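Local coordinates for putative endonuclease/exonuclease/phosphatase family protein (Bacteroides thetaiotaomicron, PDB 3MPR) that probably acts as a metal-dependent nuclease or related phosphoesterase of the DNase I-like endonuclease/exonuclease/phosphatase family, at residues Phe44-Leu57 with Asp79-Phe93. Residues are numbered along the deposited sequence; the frame is centred on the assembly and turned at random.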
ATOM      1  N   PHE A  44      -7.701   4.690   4.309  1.00  8.14           N
ATOM      2  CA  PHE A  44      -8.526   5.696   3.625  1.00 11.51           C
ATOM      3  C   PHE A  44      -9.348   6.472   4.681  1.00 13.72           C
ATOM      4  O   PHE A  44     -10.169   5.885   5.387  1.00 12.32           O
ATOM      5  CB  PHE A  44      -9.506   5.058   2.626  1.00 10.25           C
ATOM      6  CG  PHE A  44      -8.872   4.287   1.484  1.00 12.31           C
ATOM      7  CD1 PHE A  44      -7.502   4.256   1.284  1.00 13.55           C
ATOM      8  CD2 PHE A  44      -9.692   3.596   0.589  1.00 10.15           C
ATOM      9  CE1 PHE A  44      -6.955   3.530   0.219  1.00 11.18           C
ATOM     10  CE2 PHE A  44      -9.158   2.880  -0.483  1.00  8.82           C
ATOM     11  CZ  PHE A  44      -7.780   2.850  -0.666  1.00 11.03           C
ATOM     12  N   ASP A  45      -9.135   7.779   4.799  1.00  8.82           N
ATOM     13  CA  ASP A  45      -9.944   8.579   5.713  1.00  6.73           C
ATOM     14  C   ASP A  45     -11.339   8.788   5.142  1.00  8.08           C
ATOM     15  O   ASP A  45     -12.339   8.749   5.851  1.00  7.87           O
ATOM     16  CB  ASP A  45      -9.318   9.956   5.929  1.00  1.95           C
ATOM     17  CG  ASP A  45      -8.012   9.891   6.701  1.00 11.91           C
ATOM     18  OD1 ASP A  45      -7.798   8.913   7.457  1.00 15.93           O
ATOM     19  OD2 ASP A  45      -7.208  10.824   6.549  1.00 13.03           O
ATOM     20  N   ILE A  46     -11.378   9.048   3.845  1.00  8.69           N
ATOM     21  CA  ILE A  46     -12.612   9.297   3.137  1.00 10.54           C
ATOM     22  C   ILE A  46     -12.416   8.903   1.686  1.00  8.72           C
ATOM     23  O   ILE A  46     -11.387   9.198   1.092  1.00  8.02           O
ATOM     24  CB  ILE A  46     -13.028  10.777   3.282  1.00 13.27           C
ATOM     25  CG1 ILE A  46     -14.246  11.094   2.412  1.00 13.54           C
ATOM     26  CG2 ILE A  46     -11.875  11.693   2.965  1.00 18.78           C
ATOM     27  CD1 ILE A  46     -14.999  12.302   2.909  1.00 21.02           C
ATOM     28  N   PHE A  47     -13.386   8.203   1.114  1.00 11.35           N
ATOM     29  CA  PHE A  47     -13.226   7.762  -0.265  1.00  8.46           C
ATOM     30  C   PHE A  47     -14.542   7.719  -1.026  1.00  8.27           C
ATOM     31  O   PHE A  47     -15.577   7.443  -0.444  1.00 10.88           O
ATOM     32  CB  PHE A  47     -12.485   6.409  -0.351  1.00  7.55           C
ATOM     33  CG  PHE A  47     -13.156   5.261   0.386  1.00  9.05           C
ATOM     34  CD1 PHE A  47     -13.062   5.139   1.760  1.00  6.69           C
ATOM     35  CD2 PHE A  47     -13.807   4.259  -0.318  1.00  8.19           C
ATOM     36  CE1 PHE A  47     -13.648   4.062   2.416  1.00  5.41           C
ATOM     37  CE2 PHE A  47     -14.393   3.189   0.323  1.00  9.86           C
ATOM     38  CZ  PHE A  47     -14.306   3.085   1.703  1.00 10.16           C
ATOM     39  N   GLY A  48     -14.470   8.021  -2.320  1.00  7.74           N
ATOM     40  CA  GLY A  48     -15.595   7.926  -3.217  1.00 10.62           C
ATOM     41  C   GLY A  48     -15.611   6.538  -3.814  1.00 11.56           C
ATOM     42  O   GLY A  48     -14.563   5.982  -4.162  1.00  9.77           O
ATOM     43  N   THR A  49     -16.797   5.958  -3.892  1.00  9.46           N
ATOM     44  CA  THR A  49     -16.977   4.665  -4.538  1.00  8.49           C
ATOM     45  C   THR A  49     -17.925   4.801  -5.724  1.00  9.80           C
ATOM     46  O   THR A  49     -18.730   5.725  -5.777  1.00 11.28           O
ATOM     47  CB  THR A  49     -17.573   3.634  -3.569  1.00 11.88           C
ATOM     48  OG1 THR A  49     -18.901   4.038  -3.189  1.00 12.06           O
ATOM     49  CG2 THR A  49     -16.686   3.485  -2.330  1.00  5.77           C
ATOM     50  N   GLN A  50     -17.845   3.872  -6.668  1.00  6.89           N
ATOM     51  CA  GLN A  50     -18.810   3.849  -7.755  1.00  9.84           C
ATOM     52  C   GLN A  50     -19.370   2.437  -7.945  1.00 12.87           C
ATOM     53  O   GLN A  50     -18.742   1.446  -7.554  1.00  8.81           O
ATOM     54  CB  GLN A  50     -18.201   4.389  -9.051  1.00  9.38           C
ATOM     55  CG  GLN A  50     -17.534   5.765  -8.907  1.00  8.86           C
ATOM     56  CD  GLN A  50     -16.109   5.694  -8.377  1.00 10.36           C
ATOM     57  OE1 GLN A  50     -15.327   4.820  -8.762  1.00 10.19           O
ATOM     58  NE2 GLN A  50     -15.755   6.634  -7.499  1.00  5.85           N
ATOM     59  N   GLU A  51     -20.571   2.382  -8.515  1.00  9.51           N
ATOM     60  CA  GLU A  51     -21.241   1.147  -8.942  1.00 14.02           C
ATOM     61  C   GLU A  51     -21.962   0.319  -7.886  1.00 14.39           C
ATOM     62  O   GLU A  51     -22.552  -0.705  -8.217  1.00 14.95           O
ATOM     63  CB  GLU A  51     -20.308   0.245  -9.752  1.00 13.44           C
ATOM     64  CG  GLU A  51     -19.921   0.829 -11.092  1.00 13.97           C
ATOM     65  CD  GLU A  51     -19.389  -0.206 -12.077  1.00 16.53           C
ATOM     66  OE1 GLU A  51     -19.787  -1.395 -11.993  1.00 16.74           O
ATOM     67  OE2 GLU A  51     -18.596   0.186 -12.959  1.00 15.99           O
ATOM     68  N   CYS A  52     -21.928   0.728  -6.628  1.00 11.06           N
ATOM     69  CA  CYS A  52     -22.558  -0.098  -5.599  1.00 11.70           C
ATOM     70  C   CYS A  52     -24.081  -0.002  -5.596  1.00 12.33           C
ATOM     71  O   CYS A  52     -24.639   1.084  -5.567  1.00 12.34           O
ATOM     72  CB  CYS A  52     -22.063   0.302  -4.217  1.00 12.31           C
ATOM     73  SG  CYS A  52     -20.375  -0.233  -3.883  1.00 15.84           S
ATOM     74  N   PHE A  53     -24.742  -1.149  -5.575  1.00 10.97           N
ATOM     75  CA  PHE A  53     -26.153  -1.174  -5.250  1.00 11.89           C
ATOM     76  C   PHE A  53     -26.253  -1.061  -3.736  1.00 12.20           C
ATOM     77  O   PHE A  53     -25.265  -1.237  -3.032  1.00 13.80           O
ATOM     78  CB  PHE A  53     -26.799  -2.468  -5.758  1.00 10.51           C
ATOM     79  CG  PHE A  53     -26.876  -2.559  -7.249  1.00 19.85           C
ATOM     80  CD1 PHE A  53     -27.720  -1.728  -7.961  1.00 23.94           C
ATOM     81  CD2 PHE A  53     -26.127  -3.497  -7.939  1.00 26.31           C
ATOM     82  CE1 PHE A  53     -27.802  -1.811  -9.336  1.00 30.01           C
ATOM     83  CE2 PHE A  53     -26.201  -3.583  -9.315  1.00 28.83           C
ATOM     84  CZ  PHE A  53     -27.040  -2.739 -10.015  1.00 30.71           C
ATOM     85  N   LEU A  54     -27.436  -0.757  -3.220  1.00  9.55           N
ATOM     86  CA  LEU A  54     -27.560  -0.550  -1.786  1.00 10.48           C
ATOM     87  C   LEU A  54     -27.082  -1.758  -0.978  1.00 11.97           C
ATOM     88  O   LEU A  54     -26.471  -1.597   0.071  1.00 12.17           O
ATOM     89  CB  LEU A  54     -29.006  -0.192  -1.409  1.00 16.20           C
ATOM     90  CG  LEU A  54     -29.295   0.008   0.082  1.00 20.52           C
ATOM     91  CD1 LEU A  54     -28.447   1.128   0.666  1.00 19.70           C
ATOM     92  CD2 LEU A  54     -30.783   0.274   0.324  1.00 22.48           C
ATOM     93  N   HIS A  55     -27.363  -2.971  -1.445  1.00 12.77           N
ATOM     94  CA  HIS A  55     -26.949  -4.134  -0.672  1.00 13.67           C
ATOM     95  C   HIS A  55     -25.427  -4.206  -0.525  1.00 13.61           C
ATOM     96  O   HIS A  55     -24.920  -4.594   0.527  1.00 10.75           O
ATOM     97  CB  HIS A  55     -27.550  -5.444  -1.204  1.00 18.15           C
ATOM     98  CG  HIS A  55     -26.932  -5.950  -2.472  1.00 14.64           C
ATOM     99  ND1 HIS A  55     -27.382  -5.581  -3.721  1.00 19.30           N
ATOM    100  CD2 HIS A  55     -25.946  -6.852  -2.681  1.00 13.72           C
ATOM    101  CE1 HIS A  55     -26.681  -6.211  -4.646  1.00 13.57           C
ATOM    102  NE2 HIS A  55     -25.802  -6.990  -4.040  1.00 18.24           N
ATOM    103  N   GLN A  56     -24.710  -3.801  -1.570  1.00 12.54           N
ATOM    104  CA  GLN A  56     -23.252  -3.743  -1.526  1.00  9.15           C
ATOM    105  C   GLN A  56     -22.748  -2.681  -0.542  1.00  6.98           C
ATOM    106  O   GLN A  56     -21.724  -2.867   0.120  1.00 11.58           O
ATOM    107  CB  GLN A  56     -22.710  -3.433  -2.918  1.00 11.95           C
ATOM    108  CG  GLN A  56     -22.972  -4.516  -3.947  1.00  9.27           C
ATOM    109  CD  GLN A  56     -22.401  -4.143  -5.284  1.00 12.67           C
ATOM    110  OE1 GLN A  56     -21.196  -4.276  -5.515  1.00 15.93           O
ATOM    111  NE2 GLN A  56     -23.248  -3.647  -6.167  1.00  7.44           N
ATOM    112  N   LEU A  57     -23.450  -1.553  -0.464  1.00 10.47           N
ATOM    113  CA  LEU A  57     -23.081  -0.508   0.492  1.00  6.85           C
ATOM    114  C   LEU A  57     -23.221  -1.024   1.917  1.00 13.04           C
ATOM    115  O   LEU A  57     -22.377  -0.750   2.774  1.00 10.18           O
ATOM    116  CB  LEU A  57     -23.938   0.745   0.282  1.00  8.32           C
ATOM    117  CG  LEU A  57     -23.745   1.458  -1.065  1.00  8.25           C
ATOM    118  CD1 LEU A  57     -24.735   2.604  -1.183  1.00  9.21           C
ATOM    119  CD2 LEU A  57     -22.300   1.977  -1.200  1.00 11.39           C
ATOM    120  N   ASP A  79     -33.384   4.230  -2.918  1.00 15.41           N
ATOM    121  CA  ASP A  79     -32.639   2.972  -2.778  1.00 18.84           C
ATOM    122  C   ASP A  79     -32.338   2.233  -4.087  1.00 19.45           C
ATOM    123  O   ASP A  79     -31.699   1.178  -4.067  1.00 20.63           O
ATOM    124  CB  ASP A  79     -33.389   2.012  -1.846  1.00 18.84           C
ATOM    125  CG  ASP A  79     -33.464   2.519  -0.419  1.00 26.40           C
ATOM    126  OD1 ASP A  79     -32.658   3.400  -0.046  1.00 27.58           O
ATOM    127  OD2 ASP A  79     -34.326   2.029   0.331  1.00 35.31           O
ATOM    128  N   LYS A  80     -32.803   2.756  -5.218  1.00 14.10           N
ATOM    129  CA  LYS A  80     -32.671   2.023  -6.474  1.00 12.32           C
ATOM    130  C   LYS A  80     -31.495   2.455  -7.338  1.00 12.45           C
ATOM    131  O   LYS A  80     -31.258   3.642  -7.524  1.00 16.35           O
ATOM    132  CB  LYS A  80     -33.961   2.117  -7.296  1.00 21.09           C
ATOM    133  CG  LYS A  80     -35.089   1.244  -6.758  1.00 35.40           C
ATOM    134  CD  LYS A  80     -36.289   1.237  -7.692  1.00 45.19           C
ATOM    135  CE  LYS A  80     -37.360   0.271  -7.191  1.00 52.89           C
ATOM    136  NZ  LYS A  80     -37.727   0.529  -5.768  1.00 54.22           N
ATOM    137  N   GLY A  81     -30.780   1.477  -7.883  1.00 13.47           N
ATOM    138  CA  GLY A  81     -29.713   1.738  -8.832  1.00 11.71           C
ATOM    139  C   GLY A  81     -28.330   1.829  -8.202  1.00 15.64           C
ATOM    140  O   GLY A  81     -28.167   1.664  -6.992  1.00 15.79           O
ATOM    141  N   GLU A  82     -27.330   2.095  -9.033  1.00 13.50           N
ATOM    142  CA  GLU A  82     -25.962   2.255  -8.544  1.00 11.93           C
ATOM    143  C   GLU A  82     -25.822   3.575  -7.801  1.00  9.13           C
ATOM    144  O   GLU A  82     -26.581   4.508  -8.047  1.00 11.51           O
ATOM    145  CB  GLU A  82     -24.986   2.224  -9.710  1.00 11.86           C
ATOM    146  CG  GLU A  82     -25.048   0.921 -10.496  1.00 17.53           C
ATOM    147  CD  GLU A  82     -23.960   0.831 -11.540  1.00 19.64           C
ATOM    148  OE1 GLU A  82     -23.157   1.788 -11.660  1.00 18.69           O
ATOM    149  OE2 GLU A  82     -23.911  -0.196 -12.240  1.00 22.32           O
ATOM    150  N   HIS A  83     -24.855   3.637  -6.891  1.00 10.70           N
ATOM    151  CA  HIS A  83     -24.584   4.844  -6.117  1.00 11.95           C
ATOM    152  C   HIS A  83     -23.212   5.402  -6.471  1.00 14.55           C
ATOM    153  O   HIS A  83     -22.337   4.682  -6.985  1.00 11.22           O
ATOM    154  CB  HIS A  83     -24.578   4.542  -4.613  1.00 10.61           C
ATOM    155  CG  HIS A  83     -25.906   4.108  -4.060  1.00 10.80           C
ATOM    156  ND1 HIS A  83     -26.513   2.924  -4.417  1.00  9.48           N
ATOM    157  CD2 HIS A  83     -26.723   4.687  -3.144  1.00 11.29           C
ATOM    158  CE1 HIS A  83     -27.655   2.801  -3.760  1.00  9.47           C
ATOM    159  NE2 HIS A  83     -27.800   3.852  -2.973  1.00 10.13           N
ATOM    160  N   SER A  84     -23.040   6.689  -6.181  1.00  9.75           N
ATOM    161  CA  SER A  84     -21.727   7.310  -6.083  1.00  8.72           C
ATOM    162  C   SER A  84     -21.457   7.558  -4.602  1.00  7.38           C
ATOM    163  O   SER A  84     -21.189   8.685  -4.179  1.00  8.27           O
ATOM    164  CB  SER A  84     -21.712   8.627  -6.859  1.00  7.08           C
ATOM    165  OG  SER A  84     -21.895   8.378  -8.249  1.00 11.21           O
ATOM    166  N   ALA A  85     -21.542   6.501  -3.801  1.00  8.50           N
ATOM    167  CA  ALA A  85     -21.500   6.671  -2.355  1.00 10.22           C
ATOM    168  C   ALA A  85     -20.123   7.096  -1.851  1.00 10.76           C
ATOM    169  O   ALA A  85     -19.107   6.606  -2.336  1.00 12.03           O
ATOM    170  CB  ALA A  85     -21.948   5.407  -1.661  1.00 12.64           C
ATOM    171  N   ILE A  86     -20.107   7.994  -0.868  1.00  8.01           N
ATOM    172  CA  ILE A  86     -18.861   8.436  -0.215  1.00  9.76           C
ATOM    173  C   ILE A  86     -18.780   7.821   1.182  1.00 10.22           C
ATOM    174  O   ILE A  86     -19.722   7.948   1.969  1.00 12.59           O
ATOM    175  CB  ILE A  86     -18.804   9.981  -0.121  1.00  8.65           C
ATOM    176  CG1 ILE A  86     -18.802  10.600  -1.525  1.00 10.57           C
ATOM    177  CG2 ILE A  86     -17.582  10.457   0.679  1.00 10.65           C
ATOM    178  CD1 ILE A  86     -19.225  12.089  -1.556  1.00 10.27           C
ATOM    179  N   PHE A  87     -17.680   7.122   1.471  1.00  5.39           N
ATOM    180  CA  PHE A  87     -17.447   6.530   2.783  1.00  6.41           C
ATOM    181  C   PHE A  87     -16.465   7.400   3.549  1.00 10.75           C
ATOM    182  O   PHE A  87     -15.550   7.971   2.958  1.00  9.48           O
ATOM    183  CB  PHE A  87     -16.854   5.109   2.647  1.00  7.79           C
ATOM    184  CG  PHE A  87     -17.865   4.047   2.289  1.00  8.97           C
ATOM    185  CD1 PHE A  87     -18.327   3.915   0.989  1.00  6.18           C
ATOM    186  CD2 PHE A  87     -18.312   3.155   3.249  1.00  8.63           C
ATOM    187  CE1 PHE A  87     -19.244   2.943   0.660  1.00 12.13           C
ATOM    188  CE2 PHE A  87     -19.229   2.176   2.922  1.00 12.57           C
ATOM    189  CZ  PHE A  87     -19.694   2.070   1.623  1.00 11.21           C
ATOM    190  N   TYR A  88     -16.633   7.496   4.868  1.00  7.44           N
ATOM    191  CA  TYR A  88     -15.723   8.306   5.669  1.00  7.50           C
ATOM    192  C   TYR A  88     -15.636   7.762   7.086  1.00  9.67           C
ATOM    193  O   TYR A  88     -16.543   7.066   7.543  1.00 10.32           O
ATOM    194  CB  TYR A  88     -16.167   9.770   5.682  1.00  7.58           C
ATOM    195  CG  TYR A  88     -17.499   9.960   6.362  1.00 11.89           C
ATOM    196  CD1 TYR A  88     -18.677   9.632   5.713  1.00 13.16           C
ATOM    197  CD2 TYR A  88     -17.577  10.435   7.667  1.00 17.22           C
ATOM    198  CE1 TYR A  88     -19.909   9.786   6.337  1.00 15.52           C
ATOM    199  CE2 TYR A  88     -18.802  10.593   8.294  1.00 12.89           C
ATOM    200  CZ  TYR A  88     -19.962  10.267   7.615  1.00 18.09           C
ATOM    201  OH  TYR A  88     -21.191  10.402   8.215  1.00 22.77           O
ATOM    202  N   ARG A  89     -14.532   8.054   7.772  1.00  9.58           N
ATOM    203  CA  ARG A  89     -14.353   7.625   9.162  1.00  9.02           C
ATOM    204  C   ARG A  89     -15.151   8.534  10.072  1.00 12.71           C
ATOM    205  O   ARG A  89     -14.915   9.737  10.097  1.00  9.68           O
ATOM    206  CB  ARG A  89     -12.884   7.698   9.568  1.00 13.36           C
ATOM    207  CG  ARG A  89     -12.039   6.608   8.962  1.00 19.97           C
ATOM    208  CD  ARG A  89     -10.710   6.521   9.666  1.00 31.18           C
ATOM    209  NE  ARG A  89     -10.866   6.211  11.085  1.00 35.28           N
ATOM    210  CZ  ARG A  89      -9.868   5.788  11.853  1.00 40.72           C
ATOM    211  NH1 ARG A  89      -8.662   5.615  11.325  1.00 44.50           N
ATOM    212  NH2 ARG A  89     -10.069   5.529  13.137  1.00 36.71           N
ATOM    213  N   THR A  90     -16.084   7.972  10.833  1.00  8.61           N
ATOM    214  CA  THR A  90     -16.951   8.828  11.638  1.00 12.91           C
ATOM    215  C   THR A  90     -16.180   9.462  12.799  1.00 15.52           C
ATOM    216  O   THR A  90     -16.560  10.521  13.307  1.00 16.47           O
ATOM    217  CB  THR A  90     -18.203   8.089  12.159  1.00 13.24           C
ATOM    218  OG1 THR A  90     -17.812   6.970  12.955  1.00 19.35           O
ATOM    219  CG2 THR A  90     -19.073   7.610  11.003  1.00 14.59           C
ATOM    220  N   ASP A  91     -15.097   8.821  13.223  1.00 14.42           N
ATOM    221  CA  ASP A  91     -14.300   9.394  14.308  1.00 17.80           C
ATOM    222  C   ASP A  91     -13.439  10.567  13.847  1.00 18.81           C
ATOM    223  O   ASP A  91     -12.872  11.277  14.680  1.00 16.92           O
ATOM    224  CB  ASP A  91     -13.459   8.325  15.038  1.00 22.34           C
ATOM    225  CG  ASP A  91     -12.306   7.772  14.191  1.00 26.00           C
ATOM    226  OD1 ASP A  91     -12.190   8.107  12.997  1.00 25.25           O
ATOM    227  OD2 ASP A  91     -11.512   6.970  14.732  1.00 29.79           O
ATOM    228  N   LYS A  92     -13.359  10.788  12.531  1.00 14.27           N
ATOM    229  CA  LYS A  92     -12.545  11.889  11.996  1.00 15.11           C
ATOM    230  C   LYS A  92     -13.307  13.106  11.454  1.00 13.63           C
ATOM    231  O   LYS A  92     -12.795  14.220  11.501  1.00 11.31           O
ATOM    232  CB  LYS A  92     -11.603  11.373  10.911  1.00 17.09           C
ATOM    233  CG  LYS A  92     -10.379  10.657  11.457  1.00 17.55           C
ATOM    234  CD  LYS A  92      -9.531  10.126  10.309  1.00 20.10           C
ATOM    235  CE  LYS A  92      -8.547   9.073  10.793  1.00 27.83           C
ATOM    236  NZ  LYS A  92      -7.252   9.682  11.172  1.00 33.31           N
ATOM    237  N   PHE A  93     -14.522  12.901  10.947  1.00 10.37           N
ATOM    238  CA  PHE A  93     -15.247  13.988  10.291  1.00  9.00           C
ATOM    239  C   PHE A  93     -16.671  14.085  10.789  1.00 11.37           C
ATOM    240  O   PHE A  93     -17.306  13.062  11.067  1.00 13.16           O
ATOM    241  CB  PHE A  93     -15.294  13.762   8.771  1.00 10.04           C
ATOM    242  CG  PHE A  93     -13.955  13.478   8.159  1.00 12.43           C
ATOM    243  CD1 PHE A  93     -13.551  12.174   7.931  1.00 10.96           C
ATOM    244  CD2 PHE A  93     -13.093  14.520   7.817  1.00 11.82           C
ATOM    245  CE1 PHE A  93     -12.310  11.904   7.365  1.00 13.04           C
ATOM    246  CE2 PHE A  93     -11.853  14.258   7.258  1.00 13.50           C
ATOM    247  CZ  PHE A  93     -11.460  12.948   7.032  1.00 13.96           C
TER
HETATM  248  O   HOH W   1      -7.736   6.256   8.238  1.00 35.25           O
HETATM  249  O   HOH W   2     -21.111   3.327  -4.902  1.00 14.69           O
HETATM  250  O   HOH W   3     -21.898   4.056 -10.404  1.00 17.64           O
HETATM  251  O   HOH W   4     -29.504   0.275  -5.002  1.00 15.15           O
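The imidazole of H83 carries L57 CD1 over the centre of one face, a CH-pi contact of 3.5 Å to the ring centroid, and meets C52 O near the plane at its edge. The F47 ring takes F87 CB over one face, 3.4 Å from F47 CE1, and F44 CD2 over the other; the F47 and F87 rings, though nearly parallel (11°), are so displaced that little of either faces the other. At the edge of the F87 ring sits L57 CD2, which also presses tightly on A85 CB, while T49 CG2 reaches F87 CD1 obliquely. Strands 46-50 and 86-89, antiparallel neighbours in one of the two large mixed sheets of a DNase I-like fold, carry these rings on one face, F47 and F87 exchanging both backbone bonds; on the opposite sheet face I46 CG1 packs against I86 CG2. OG1 of T49 lies between its backbone N and carbonyl carbon (chi1 65°), which brings it to A85 O (2.7 Å), also gripped by the T49 amide. C52 O likewise accepts H83 N and H83 ND1, each at 2.9 Å, from opposite faces of its carbonyl plane. A leucine in place of H83 would probably leave C52 O without its side-chain donor and the turn before helix 54-63 less firmly held. E51, a magnesium-binding residue with no metal bound in this chain, has its carboxylate held by R15, N16 and N13; R15 pairs with E51 OE1, which E82 OE2 approaches to 4.3 Å. The doubly gripped A85 and C52 carbonyls thus help place the metal-site loop after strand 46-50.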